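Local coordinates for protein homocysteine S-methyltransferase (Escherichia coli, PDB 5DMM) that transfers a methyl group from S-methylmethionine, or less efficiently from S-adenosylmethionine, to homocysteine, yielding methionine, at residues Phe195-Ser200 with Thr207-Val212. Residues are numbered along the deposited sequence; the frame is centred on the assembly and turned at random.
Sequences FTLRDS and TPLRDV
Pro208 O accepts two backbone N-H groups, that of Asp211 N at 3.0 Å and, weakly, that of Val212 N at 3.5 Å. This first turn, with Pro208 as its N-cap, directs Leu209 and Val212 at Phe195 and Leu197 on the strand. The two segments belong to one beta-alpha unit of the TIM barrel: strand 191-197 runs parallel to its neighbours, and the chain returns as helix 209-217, packed against it. No hydrogen bond joins the segments; 196 Å² is buried, mostly by apolar side chains.

Val212 and Phe195 approach from opposite directions. The valine is turned with CG1 anti to its backbone nitrogen (chi1 -178°), and this methyl lies 3.5 Å from Phe195 CZ, meeting the far end of the ring obliquely. Leu203 touches both residues, while Ile176 of helix 173-183 packs against the phenyl group. The Phe195 side chain is about 11 Å from the bound homocysteine, so the contact is structural packing outside the ligand pocket.

Leu197 and Leu209 cross at about a right angle. One methyl of the strand leucine, CD2, faces both branches of the helix leucine, with Leu209 CD1 at 3.9 Å and Leu209 CD2 at 4.0 Å. Ala238 of helix 235-243 also touches Leu197, and His241 of that helix touches Leu209, tying the pair to the next helix.

Past the corner at Arg198, where the geometry fits a classic beta bulge facing His202, Ser200 O is buried with no hydrogen-bond partner in the model, and Leu209 CD1 covers it from 3.7 Å.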
ATOM      1  N   PHE A 195      -3.543   1.061   8.269  1.00 15.14           N
ATOM      2  CA  PHE A 195      -4.794   0.590   8.865  1.00 16.02           C
ATOM      3  C   PHE A 195      -6.025   1.376   8.434  1.00 18.34           C
ATOM      4  O   PHE A 195      -5.927   2.567   8.107  1.00 16.45           O
ATOM      5  CB  PHE A 195      -4.703   0.668  10.399  1.00 16.59           C
ATOM      6  CG  PHE A 195      -3.391   0.201  10.946  1.00 17.36           C
ATOM      7  CD1 PHE A 195      -2.992  -1.116  10.776  1.00 16.10           C
ATOM      8  CD2 PHE A 195      -2.556   1.074  11.616  1.00 19.97           C
ATOM      9  CE1 PHE A 195      -1.780  -1.553  11.268  1.00 20.51           C
ATOM     10  CE2 PHE A 195      -1.337   0.640  12.114  1.00 18.96           C
ATOM     11  CZ  PHE A 195      -0.950  -0.674  11.935  1.00 16.75           C
ATOM     12  N   THR A 196      -7.188   0.720   8.465  1.00 16.42           N
ATOM     13  CA  THR A 196      -8.462   1.443   8.449  1.00 18.01           C
ATOM     14  C   THR A 196      -8.990   1.536   9.881  1.00 22.35           C
ATOM     15  O   THR A 196      -8.674   0.691  10.732  1.00 21.28           O
ATOM     16  CB  THR A 196      -9.529   0.790   7.545  1.00 24.64           C
ATOM     17  OG1 THR A 196      -9.841  -0.524   8.023  1.00 22.44           O
ATOM     18  CG2 THR A 196      -9.043   0.731   6.113  1.00 22.95           C
ATOM     19  N   LEU A 197      -9.791   2.565  10.140  1.00 20.76           N
ATOM     20  CA  LEU A 197     -10.144   2.931  11.506  1.00 23.86           C
ATOM     21  C   LEU A 197     -11.641   2.956  11.754  1.00 22.37           C
ATOM     22  O   LEU A 197     -12.429   3.224  10.844  1.00 27.73           O
ATOM     23  CB  LEU A 197      -9.557   4.307  11.845  1.00 22.10           C
ATOM     24  CG  LEU A 197      -8.038   4.424  11.740  1.00 23.05           C
ATOM     25  CD1 LEU A 197      -7.604   5.835  12.027  1.00 24.35           C
ATOM     26  CD2 LEU A 197      -7.318   3.448  12.672  1.00 23.52           C
ATOM     27  N   ARG A 198     -12.012   2.679  12.996  1.00 20.84           N
ATOM     28  CA  ARG A 198     -13.370   2.854  13.485  1.00 23.86           C
ATOM     29  C   ARG A 198     -13.555   4.312  13.917  1.00 27.14           C
ATOM     30  O   ARG A 198     -14.590   4.936  13.664  1.00 28.48           O
ATOM     31  CB  ARG A 198     -13.632   1.893  14.651  1.00 26.18           C
ATOM     32  CG  ARG A 198     -14.958   2.077  15.353  1.00 31.70           C
ATOM     33  CD  ARG A 198     -15.181   0.972  16.381  1.00 36.02           C
ATOM     34  NE  ARG A 198     -15.400  -0.330  15.745  1.00 33.96           N
ATOM     35  CZ  ARG A 198     -15.859  -1.411  16.372  1.00 37.44           C
ATOM     36  NH1 ARG A 198     -16.157  -1.358  17.664  1.00 36.42           N
ATOM     37  NH2 ARG A 198     -16.024  -2.551  15.707  1.00 32.63           N
ATOM     38  N   ASP A 199     -12.523   4.835  14.570  1.00 23.36           N
ATOM     39  CA  ASP A 199     -12.460   6.230  14.979  1.00 25.44           C
ATOM     40  C   ASP A 199     -10.990   6.593  15.106  1.00 25.10           C
ATOM     41  O   ASP A 199     -10.125   5.772  14.807  1.00 22.27           O
ATOM     42  CB  ASP A 199     -13.204   6.459  16.298  1.00 26.41           C
ATOM     43  CG  ASP A 199     -12.762   5.508  17.392  1.00 27.81           C
ATOM     44  OD1 ASP A 199     -11.609   5.613  17.854  1.00 28.85           O
ATOM     45  OD2 ASP A 199     -13.573   4.649  17.800  1.00 37.07           O
ATOM     46  N   SER A 200     -10.697   7.804  15.570  1.00 24.24           N
ATOM     47  CA  SER A 200      -9.322   8.276  15.577  1.00 24.42           C
ATOM     48  C   SER A 200      -8.389   7.497  16.515  1.00 26.23           C
ATOM     49  O   SER A 200      -7.171   7.664  16.437  1.00 24.15           O
ATOM     50  CB  SER A 200      -9.280   9.760  15.935  1.00 28.69           C
ATOM     51  OG  SER A 200      -9.607   9.945  17.296  1.00 31.48           O
ATOM     52  N   THR A 207     -10.024  -2.605  18.055  1.00 23.77           N
ATOM     53  CA  THR A 207      -8.774  -2.627  18.816  1.00 21.05           C
ATOM     54  C   THR A 207      -8.208  -1.224  19.039  1.00 23.31           C
ATOM     55  O   THR A 207      -8.058  -0.458  18.100  1.00 21.73           O
ATOM     56  CB  THR A 207      -7.699  -3.487  18.097  1.00 24.18           C
ATOM     57  OG1 THR A 207      -8.243  -4.770  17.775  1.00 23.88           O
ATOM     58  CG2 THR A 207      -6.467  -3.668  18.983  1.00 23.14           C
ATOM     59  N   PRO A 208      -7.879  -0.888  20.291  1.00 22.66           N
ATOM     60  CA  PRO A 208      -7.180   0.376  20.545  1.00 24.34           C
ATOM     61  C   PRO A 208      -5.863   0.447  19.764  1.00 18.82           C
ATOM     62  O   PRO A 208      -5.118  -0.528  19.740  1.00 20.46           O
ATOM     63  CB  PRO A 208      -6.923   0.336  22.062  1.00 23.27           C
ATOM     64  CG  PRO A 208      -7.997  -0.574  22.593  1.00 24.52           C
ATOM     65  CD  PRO A 208      -8.145  -1.633  21.538  1.00 21.86           C
ATOM     66  N   LEU A 209      -5.578   1.583  19.137  1.00 22.05           N
ATOM     67  CA  LEU A 209      -4.351   1.701  18.359  1.00 21.00           C
ATOM     68  C   LEU A 209      -3.092   1.528  19.208  1.00 20.20           C
ATOM     69  O   LEU A 209      -2.070   1.083  18.693  1.00 18.28           O
ATOM     70  CB  LEU A 209      -4.316   3.039  17.621  1.00 22.15           C
ATOM     71  CG  LEU A 209      -5.210   3.097  16.380  1.00 21.67           C
ATOM     72  CD1 LEU A 209      -5.289   4.528  15.844  1.00 22.84           C
ATOM     73  CD2 LEU A 209      -4.673   2.143  15.318  1.00 21.38           C
ATOM     74  N   ARG A 210      -3.154   1.863  20.503  1.00 19.55           N
ATOM     75  CA  ARG A 210      -2.002   1.649  21.370  1.00 23.28           C
ATOM     76  C   ARG A 210      -1.602   0.167  21.366  1.00 20.81           C
ATOM     77  O   ARG A 210      -0.417  -0.160  21.415  1.00 21.68           O
ATOM     78  CB  ARG A 210      -2.291   2.146  22.807  1.00 24.50           C
ATOM     79  CG  ARG A 210      -3.256   1.282  23.609  1.00 26.51           C
ATOM     80  CD  ARG A 210      -3.504   1.847  25.023  1.00 26.44           C
ATOM     81  NE  ARG A 210      -4.725   2.649  25.027  1.00 39.98           N
ATOM     82  CZ  ARG A 210      -5.918   2.189  25.387  1.00 33.67           C
ATOM     83  NH1 ARG A 210      -6.979   2.984  25.338  1.00 41.70           N
ATOM     84  NH2 ARG A 210      -6.044   0.938  25.803  1.00 29.18           N
ATOM     85  N   ASP A 211      -2.585  -0.726  21.275  1.00 20.19           N
ATOM     86  CA  ASP A 211      -2.312  -2.161  21.258  1.00 23.77           C
ATOM     87  C   ASP A 211      -1.694  -2.607  19.932  1.00 21.75           C
ATOM     88  O   ASP A 211      -0.854  -3.516  19.905  1.00 22.27           O
ATOM     89  CB  ASP A 211      -3.592  -2.962  21.527  1.00 24.16           C
ATOM     90  CG  ASP A 211      -4.148  -2.722  22.920  1.00 28.02           C
ATOM     91  OD1 ASP A 211      -3.356  -2.358  23.806  1.00 25.08           O
ATOM     92  OD2 ASP A 211      -5.365  -2.901  23.129  1.00 33.51           O
ATOM     93  N   VAL A 212      -2.110  -1.972  18.840  1.00 22.31           N
ATOM     94  CA  VAL A 212      -1.575  -2.309  17.520  1.00 20.00           C
ATOM     95  C   VAL A 212      -0.123  -1.868  17.441  1.00 19.76           C
ATOM     96  O   VAL A 212       0.744  -2.627  17.018  1.00 19.53           O
ATOM     97  CB  VAL A 212      -2.387  -1.657  16.389  1.00 21.85           C
ATOM     98  CG1 VAL A 212      -1.831  -2.079  15.024  1.00 21.84           C
ATOM     99  CG2 VAL A 212      -3.864  -2.042  16.505  1.00 20.39           C
TER